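Local coordinates for N-terminal acetyltransferase B complex subunit MDM20 (Candida albicans, PDB 5K04), which probably serves as the non-catalytic, helical auxiliary subunit of the NatB complex, in which the NAT3 subunit acetylates protein N-termini, at residues 114-119 against 130-135; 273-278 against 302-307; 614-619 against 638-643. All coordinates share one frame; numbering follows the deposited sequence.

The three contacts show how one theme, consecutive helices folding back on each other, takes on different chemistry along an all-helical chain. They share no helix and follow one another in sequence; contacts 2 and 3, whose centres are about 68 Å apart, lie on opposite sides of the chain's centre. Contact 1 is the buried one, with aromatic rings and an isoleucine at its heart. Contact 2 is partly buried and lies beside the NAT3 subunit; there an apolar ring packs against the base of an arginine whose charged end bridges its own chain and NAT3. Contact 3 is also partly buried, pairing leucines inside with a lysine and tyrosine at its rim. Across none of them do the paired segments exchange a hydrogen bond.

Contact 1: 114-119 against 130-135; sequences LSWFDN and NRIFMY
The indole of Trp116 carries Ile132 on one face and Tyr135 at its edge, while the ring of Phe117 receives Phe133 CZ over one face. These groups join the antiparallel helices 109-120 and 126-138, a helical hairpin consistent with an alpha-solenoid arrangement; the segment axes run at 164° and come within 9.9 Å. Ile132 CG1 makes a CH-pi contact over the face, 3.6 Å from the centroid of the six-membered ring of Trp116. At the rim of the same ring, Trp116 CZ3 meets Tyr135 CD2 at 4.0 Å, and the aliphatic CG of Arg131 approaches near CH2. Tyr98, from helix 91-104, stacks on Trp116, and Glu99 of that helix accepts a bond from the Tyr135 hydroxyl. Phe117 and Phe133 meet obliquely, their planes 54° apart, and Phe129 and Phe484 add edge-to-face partners to Phe117. With Ile132 CG1 beside its own backbone N (chi1 -67°), the isoleucine reaches into the angle between the two aromatic side chains, where its CD1 lies 3.6 Å from Phe117 CA and equally 3.6 Å from Trp116 CG.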
# COMPACT_ATOMS: atom_id res chain seq x y z
N LEU A 114 -2.31 9.20 28.57
CA LEU A 114 -3.03 9.16 27.29
C LEU A 114 -2.53 10.22 26.33
O LEU A 114 -2.46 9.98 25.12
CB LEU A 114 -4.54 9.30 27.52
CG LEU A 114 -5.19 8.13 28.27
CD1 LEU A 114 -6.69 8.30 28.44
CD2 LEU A 114 -4.87 6.77 27.62
N SER A 115 -2.19 11.42 26.84
CA SER A 115 -1.55 12.44 26.01
C SER A 115 -0.18 11.96 25.51
O SER A 115 0.13 12.03 24.32
CB SER A 115 -1.42 13.74 26.81
OG SER A 115 -0.52 14.66 26.23
N TRP A 116 0.64 11.46 26.44
CA TRP A 116 1.91 10.82 26.13
C TRP A 116 1.76 9.78 25.02
O TRP A 116 2.54 9.74 24.07
CB TRP A 116 2.45 10.16 27.40
CG TRP A 116 3.88 9.79 27.37
CD1 TRP A 116 4.76 10.00 26.34
CD2 TRP A 116 4.62 9.17 28.42
NE1 TRP A 116 6.00 9.54 26.70
CE2 TRP A 116 5.95 9.02 27.96
CE3 TRP A 116 4.29 8.70 29.70
CZ2 TRP A 116 6.94 8.42 28.74
CZ3 TRP A 116 5.28 8.12 30.47
CH2 TRP A 116 6.59 7.98 29.99
N PHE A 117 0.75 8.93 25.15
CA PHE A 117 0.56 7.83 24.21
C PHE A 117 0.07 8.34 22.86
O PHE A 117 0.62 7.97 21.82
CB PHE A 117 -0.42 6.81 24.82
CG PHE A 117 -0.85 5.73 23.87
CD1 PHE A 117 0.07 4.84 23.33
CD2 PHE A 117 -2.18 5.59 23.54
CE1 PHE A 117 -0.33 3.84 22.46
CE2 PHE A 117 -2.60 4.58 22.68
CZ PHE A 117 -1.67 3.71 22.13
N ASP A 118 -0.95 9.21 22.87
CA ASP A 118 -1.49 9.75 21.63
C ASP A 118 -0.43 10.51 20.85
O ASP A 118 -0.40 10.45 19.62
CB ASP A 118 -2.68 10.66 21.94
CG ASP A 118 -3.89 9.88 22.42
OD1 ASP A 118 -3.81 8.64 22.46
OD2 ASP A 118 -4.91 10.51 22.75
N ASN A 119 0.44 11.23 21.55
CA ASN A 119 1.51 11.95 20.88
C ASN A 119 2.64 11.03 20.46
O ASN A 119 3.38 11.36 19.53
CB ASN A 119 2.04 13.06 21.80
CG ASN A 119 1.02 14.20 21.99
OD1 ASN A 119 0.71 14.59 23.12
ND2 ASN A 119 0.50 14.72 20.89
N ASN A 130 5.23 0.54 26.07
CA ASN A 130 5.27 -0.34 27.23
C ASN A 130 5.57 0.44 28.50
O ASN A 130 5.03 0.13 29.57
CB ASN A 130 6.32 -1.43 26.99
CG ASN A 130 6.59 -2.24 28.23
OD1 ASN A 130 7.43 -1.88 29.05
ND2 ASN A 130 5.87 -3.34 28.37
N ARG A 131 6.42 1.47 28.41
CA ARG A 131 6.65 2.33 29.55
C ARG A 131 5.40 3.12 29.92
O ARG A 131 5.06 3.25 31.10
CB ARG A 131 7.83 3.27 29.28
CG ARG A 131 8.19 4.13 30.49
CD ARG A 131 9.71 4.26 30.65
NE ARG A 131 10.32 5.05 29.59
CZ ARG A 131 11.17 4.56 28.69
NH1 ARG A 131 11.53 3.29 28.72
NH2 ARG A 131 11.67 5.36 27.76
N ILE A 132 4.69 3.66 28.93
CA ILE A 132 3.45 4.38 29.21
C ILE A 132 2.46 3.46 29.89
O ILE A 132 1.86 3.80 30.92
CB ILE A 132 2.85 4.96 27.92
CG1 ILE A 132 3.76 6.05 27.37
CG2 ILE A 132 1.43 5.48 28.19
CD1 ILE A 132 3.40 6.47 25.95
N PHE A 133 2.28 2.28 29.31
CA PHE A 133 1.33 1.32 29.84
C PHE A 133 1.73 0.84 31.23
O PHE A 133 0.86 0.53 32.05
CB PHE A 133 1.20 0.17 28.85
CG PHE A 133 0.62 0.59 27.52
CD1 PHE A 133 -0.11 1.76 27.41
CD2 PHE A 133 0.80 -0.19 26.40
CE1 PHE A 133 -0.66 2.15 26.18
CE2 PHE A 133 0.25 0.20 25.17
CZ PHE A 133 -0.46 1.38 25.07
N MET A 134 3.03 0.80 31.53
CA MET A 134 3.47 0.42 32.87
C MET A 134 2.97 1.43 33.91
O MET A 134 2.38 1.04 34.93
CB MET A 134 5.00 0.30 32.90
CG MET A 134 5.58 -0.21 34.25
SD MET A 134 5.79 1.06 35.48
CE MET A 134 7.09 1.94 34.67
N TYR A 135 3.21 2.72 33.68
CA TYR A 135 2.70 3.75 34.59
C TYR A 135 1.18 3.71 34.66
O TYR A 135 0.59 3.82 35.74
CB TYR A 135 3.16 5.13 34.14
CG TYR A 135 4.60 5.45 34.47
CD1 TYR A 135 4.98 5.75 35.77
CD2 TYR A 135 5.58 5.49 33.48
CE1 TYR A 135 6.29 6.07 36.09
CE2 TYR A 135 6.91 5.81 33.79
CZ TYR A 135 7.25 6.09 35.10
OH TYR A 135 8.55 6.40 35.45

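Contact 2: 273-278 against 302-307; sequences TLPTRN and YQKFNT. Unlike the reference sequence in segment 273-278: Leu274 (reference Ser).
Arg277 begins its side chain against the ring of Phe305 and ends it between a carboxylate of its own chain and one of NAT3, a worked case of one residue serving two surfaces. Its CB rests 3.7 Å from Phe305 CZ and 3.8 Å from Phe305 CE1. From there CG stands opposite the backbone N (chi1 170°) and the chain stays extended as far as NE, carrying the charged end away from 302-307. NE forms a salt bridge with Asp314, and NH2 forms a second one with Glu48 of the NAT3 chain. Two carboxylates from different subunits thus share one guanidinium group, which probably restrains its rotation.

The ring of Phe305 points its far end at the start of helix 277-289. Its CZ comes within 3.4 Å of Arg277 CA and 3.6 Å of Arg277 N, and Pro275 O lies near the ring plane at the edge. Tyr301, one turn earlier, stacks on Phe305. On the exposed flank, Lys304 lies along the proline: Pro275 CB is 3.7 Å from Lys304 CE and 3.6 Å from Lys304 NZ, so the ammonium nitrogen and the carbon that bears it both lie against the proline CB, with no polar bond made between the two residues.

Each segment also has polar bonds of its own. Thr276 is the N-cap of helix 277-289, its OG1 accepting from Ile279 N, while Asn306 ND2 reaches back 2.9 Å to Tyr302 O. The whole is the open end of an antiparallel helix pair, 277-289 with 295-305, in a TPR-clan region, where the beginning of one helix meets the end of the next at the NAT3 interface, with the Arg277 side chain about 10 Å from bound coenzyme A.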
# COMPACT_ATOMS: atom_id res chain seq x y z
N THR A 273 -17.23 -37.59 -0.86
CA THR A 273 -18.32 -37.97 -1.75
C THR A 273 -18.84 -36.83 -2.61
O THR A 273 -19.35 -37.08 -3.71
CB THR A 273 -19.50 -38.54 -0.93
OG1 THR A 273 -20.31 -37.46 -0.45
CG2 THR A 273 -18.98 -39.33 0.26
N LEU A 274 -18.71 -35.57 -2.15
CA LEU A 274 -19.22 -34.38 -2.82
C LEU A 274 -18.22 -33.88 -3.86
O LEU A 274 -17.04 -33.71 -3.53
CB LEU A 274 -19.48 -33.28 -1.81
CG LEU A 274 -20.58 -33.62 -0.81
CD1 LEU A 274 -20.47 -32.71 0.41
CD2 LEU A 274 -21.93 -33.49 -1.48
N PRO A 275 -18.65 -33.63 -5.09
CA PRO A 275 -17.69 -33.20 -6.13
C PRO A 275 -17.32 -31.73 -6.04
O PRO A 275 -17.21 -31.06 -7.08
CB PRO A 275 -18.43 -33.52 -7.44
CG PRO A 275 -19.88 -33.51 -7.08
CD PRO A 275 -19.98 -33.93 -5.64
N THR A 276 -17.09 -31.22 -4.83
CA THR A 276 -16.72 -29.82 -4.68
C THR A 276 -15.30 -29.58 -5.19
O THR A 276 -14.51 -30.50 -5.38
CB THR A 276 -16.84 -29.36 -3.21
OG1 THR A 276 -15.77 -29.92 -2.43
CG2 THR A 276 -18.19 -29.77 -2.62
N ARG A 277 -15.01 -28.30 -5.44
CA ARG A 277 -13.67 -27.90 -5.86
C ARG A 277 -12.63 -28.36 -4.85
O ARG A 277 -11.66 -29.04 -5.21
CB ARG A 277 -13.61 -26.38 -6.04
CG ARG A 277 -12.21 -25.79 -6.24
CD ARG A 277 -12.25 -24.49 -7.06
NE ARG A 277 -10.94 -23.83 -7.06
CZ ARG A 277 -10.52 -22.98 -6.12
NH1 ARG A 277 -11.31 -22.69 -5.10
NH2 ARG A 277 -9.31 -22.43 -6.19
N ASN A 278 -12.82 -28.00 -3.58
CA ASN A 278 -11.81 -28.30 -2.57
C ASN A 278 -11.58 -29.80 -2.41
O ASN A 278 -10.45 -30.25 -2.20
CB ASN A 278 -12.21 -27.69 -1.23
CG ASN A 278 -11.84 -26.21 -1.13
OD1 ASN A 278 -11.06 -25.69 -1.94
ND2 ASN A 278 -12.38 -25.54 -0.12
N TYR A 302 -9.82 -31.77 -13.76
CA TYR A 302 -9.87 -31.05 -15.02
C TYR A 302 -11.22 -31.21 -15.70
O TYR A 302 -11.74 -30.26 -16.30
CB TYR A 302 -8.74 -31.55 -15.95
CG TYR A 302 -8.82 -30.99 -17.36
CD1 TYR A 302 -8.20 -29.79 -17.69
CD2 TYR A 302 -9.52 -31.64 -18.36
CE1 TYR A 302 -8.26 -29.27 -18.97
CE2 TYR A 302 -9.59 -31.12 -19.66
CZ TYR A 302 -8.96 -29.93 -19.95
OH TYR A 302 -9.02 -29.40 -21.21
N GLN A 303 -11.81 -32.41 -15.64
CA GLN A 303 -13.09 -32.64 -16.29
C GLN A 303 -14.20 -31.83 -15.64
O GLN A 303 -15.14 -31.40 -16.31
CB GLN A 303 -13.46 -34.13 -16.27
CG GLN A 303 -12.54 -35.02 -17.12
CD GLN A 303 -12.52 -34.63 -18.60
OE1 GLN A 303 -13.51 -34.15 -19.15
NE2 GLN A 303 -11.37 -34.83 -19.25
N LYS A 304 -14.09 -31.62 -14.33
CA LYS A 304 -15.09 -30.85 -13.61
C LYS A 304 -14.87 -29.35 -13.72
O LYS A 304 -15.83 -28.59 -13.65
CB LYS A 304 -15.11 -31.29 -12.15
CG LYS A 304 -15.54 -32.73 -11.96
CD LYS A 304 -15.57 -33.13 -10.50
CE LYS A 304 -16.36 -34.42 -10.33
NZ LYS A 304 -17.75 -34.28 -10.88
N PHE A 305 -13.61 -28.91 -13.89
CA PHE A 305 -13.30 -27.49 -13.74
C PHE A 305 -12.58 -26.85 -14.94
O PHE A 305 -12.14 -25.70 -14.83
CB PHE A 305 -12.51 -27.29 -12.45
CG PHE A 305 -13.33 -27.58 -11.22
CD1 PHE A 305 -14.17 -26.62 -10.69
CD2 PHE A 305 -13.30 -28.84 -10.63
CE1 PHE A 305 -14.96 -26.89 -9.58
CE2 PHE A 305 -14.09 -29.13 -9.52
CZ PHE A 305 -14.93 -28.15 -9.00
N ASN A 306 -12.51 -27.52 -16.10
CA ASN A 306 -11.84 -26.89 -17.24
C ASN A 306 -12.61 -25.70 -17.80
O ASN A 306 -12.00 -24.84 -18.44
CB ASN A 306 -11.59 -27.91 -18.36
CG ASN A 306 -12.88 -28.36 -19.03
OD1 ASN A 306 -13.39 -27.70 -19.94
ND2 ASN A 306 -13.41 -29.50 -18.59
N THR A 307 -13.93 -25.62 -17.60
CA THR A 307 -14.71 -24.46 -17.98
C THR A 307 -14.58 -23.31 -16.99
O THR A 307 -15.25 -22.28 -17.16
CB THR A 307 -16.20 -24.82 -18.12
OG1 THR A 307 -16.75 -25.08 -16.84
CG2 THR A 307 -16.38 -26.04 -19.02

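Contact 3: 614-619 against 638-643; sequences YKLYFN and NYLQKN
Lys615 lies across one face of the Tyr639 ring and opens a contact in which helix 608-625 meets helix 630-643, the next helix of the chain. The two segment axes are 9.7 Å apart at closest approach and cross at -137°, a skewed antiparallel pairing. The lysine leaves its helix with CG opposite the backbone N (chi1 -177°) and runs extended to CE, which sits 3.4 Å from the Tyr639 ring centroid in a CH-pi contact. A bend at the last torsion then places NZ 4.5 Å from that centroid, almost on the ring normal, as a cation-pi pair.

Leu616 follows, turned to the inner side. Its CD2 packs 3.9 Å from Leu640 CD2, the two leucines sliding past each other in opposite directions, and also approaches the edge of the Tyr639 ring at CD1. Leu640 CD2 lies 3.5 Å from Leu616 O, so the leucine methyl also rests on the backbone of the first helix. Phe672 of helix 661-682 touches Leu616 as well.

One turn on, Asn619 places CB 3.9 Å from Leu640 CD1 and ND2 3.7 Å from Tyr639 CB. That amide nitrogen is committed to Leu636 O, a side-chain link to the backbone of the second helix just ahead of 638-643.

On the ring face opposite Lys615, Asn643 ND2 lies above the centre of Tyr639 while donating to Tyr639 O at 3.1 Å. The tyrosine is therefore clamped between an ammonium-bearing chain and an amide, an arrangement that suggests a hold mixing dispersion from the lysine methylenes with a cation-pi attraction at the exposed rim, beside mainly apolar leucine packing within.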
# COMPACT_ATOMS: atom_id res chain seq x y z
N TYR A 614 23.55 15.52 -10.45
CA TYR A 614 23.60 15.65 -9.00
C TYR A 614 24.94 16.16 -8.52
O TYR A 614 25.01 16.77 -7.45
CB TYR A 614 23.21 14.32 -8.35
CG TYR A 614 21.73 14.08 -8.58
CD1 TYR A 614 20.78 14.93 -8.00
CD2 TYR A 614 21.28 13.05 -9.41
CE1 TYR A 614 19.41 14.76 -8.25
CE2 TYR A 614 19.91 12.87 -9.65
CZ TYR A 614 18.98 13.72 -9.06
OH TYR A 614 17.64 13.53 -9.31
N LYS A 615 26.00 15.95 -9.30
CA LYS A 615 27.24 16.67 -9.06
C LYS A 615 27.05 18.17 -9.31
O LYS A 615 27.47 19.00 -8.49
CB LYS A 615 28.35 16.09 -9.93
CG LYS A 615 29.72 16.73 -9.71
CD LYS A 615 30.82 15.94 -10.43
CE LYS A 615 32.17 16.64 -10.37
NZ LYS A 615 32.75 16.71 -9.01
N LEU A 616 26.41 18.53 -10.42
CA LEU A 616 26.06 19.93 -10.66
C LEU A 616 25.27 20.49 -9.49
O LEU A 616 25.61 21.55 -8.95
CB LEU A 616 25.27 20.07 -11.96
CG LEU A 616 26.02 19.78 -13.29
CD1 LEU A 616 25.14 20.04 -14.51
CD2 LEU A 616 27.33 20.55 -13.39
N TYR A 617 24.23 19.77 -9.05
CA TYR A 617 23.45 20.22 -7.90
C TYR A 617 24.34 20.42 -6.67
O TYR A 617 24.31 21.48 -6.04
CB TYR A 617 22.33 19.23 -7.58
CG TYR A 617 20.98 19.53 -8.21
CD1 TYR A 617 20.30 20.72 -7.94
CD2 TYR A 617 20.36 18.61 -9.04
CE1 TYR A 617 19.04 20.98 -8.49
CE2 TYR A 617 19.11 18.85 -9.60
CZ TYR A 617 18.45 20.04 -9.33
OH TYR A 617 17.23 20.27 -9.91
N PHE A 618 25.17 19.43 -6.36
CA PHE A 618 26.00 19.51 -5.17
C PHE A 618 26.90 20.74 -5.20
O PHE A 618 26.99 21.48 -4.21
CB PHE A 618 26.83 18.22 -5.02
CG PHE A 618 27.79 18.25 -3.85
CD1 PHE A 618 27.36 17.95 -2.57
CD2 PHE A 618 29.12 18.60 -4.04
CE1 PHE A 618 28.23 17.97 -1.48
CE2 PHE A 618 30.00 18.63 -2.96
CZ PHE A 618 29.55 18.32 -1.68
N ASN A 619 27.57 20.98 -6.33
CA ASN A 619 28.43 22.15 -6.45
C ASN A 619 27.62 23.44 -6.32
O ASN A 619 28.11 24.43 -5.75
CB ASN A 619 29.17 22.11 -7.78
CG ASN A 619 30.24 21.03 -7.82
OD1 ASN A 619 30.12 20.00 -7.15
ND2 ASN A 619 31.30 21.27 -8.57
N ASN A 638 34.01 26.30 -11.17
CA ASN A 638 34.61 26.02 -12.47
C ASN A 638 33.98 24.79 -13.11
O ASN A 638 33.75 24.76 -14.33
CB ASN A 638 36.13 25.81 -12.33
CG ASN A 638 36.93 27.12 -12.34
OD1 ASN A 638 36.42 28.20 -12.69
ND2 ASN A 638 38.19 27.03 -11.95
N TYR A 639 33.67 23.76 -12.31
CA TYR A 639 33.04 22.57 -12.87
C TYR A 639 31.65 22.89 -13.43
O TYR A 639 31.27 22.37 -14.49
CB TYR A 639 32.97 21.46 -11.82
CG TYR A 639 32.58 20.12 -12.42
CD1 TYR A 639 31.24 19.75 -12.53
CD2 TYR A 639 33.55 19.23 -12.86
CE1 TYR A 639 30.88 18.52 -13.07
CE2 TYR A 639 33.20 18.00 -13.41
CZ TYR A 639 31.87 17.65 -13.52
OH TYR A 639 31.53 16.43 -14.06
N LEU A 640 30.89 23.74 -12.73
CA LEU A 640 29.60 24.19 -13.27
C LEU A 640 29.80 24.97 -14.57
O LEU A 640 29.05 24.80 -15.54
CB LEU A 640 28.87 25.06 -12.24
CG LEU A 640 28.31 24.36 -10.99
CD1 LEU A 640 28.25 25.32 -9.81
CD2 LEU A 640 26.91 23.81 -11.25
N GLN A 641 30.84 25.81 -14.62
CA GLN A 641 31.08 26.64 -15.79
C GLN A 641 31.42 25.80 -17.02
O GLN A 641 30.95 26.08 -18.12
CB GLN A 641 32.20 27.64 -15.47
CG GLN A 641 32.58 28.58 -16.61
CD GLN A 641 33.30 29.83 -16.12
OE1 GLN A 641 33.83 29.87 -15.01
NE2 GLN A 641 33.30 30.87 -16.94
N LYS A 642 32.23 24.75 -16.84
CA LYS A 642 32.66 23.95 -17.97
C LYS A 642 31.51 23.12 -18.54
O LYS A 642 31.51 22.83 -19.74
CB LYS A 642 33.81 23.03 -17.53
CG LYS A 642 35.16 23.33 -18.16
CD LYS A 642 35.82 24.60 -17.60
CE LYS A 642 37.15 24.90 -18.31
NZ LYS A 642 37.76 26.21 -17.92
N ASN A 643 30.53 22.75 -17.72
CA ASN A 643 29.53 21.75 -18.08
C ASN A 643 28.12 22.30 -18.25
O ASN A 643 27.25 21.56 -18.74
CB ASN A 643 29.54 20.63 -17.04
CG ASN A 643 30.80 19.75 -17.14
OD1 ASN A 643 31.09 19.16 -18.19
ND2 ASN A 643 31.55 19.67 -16.04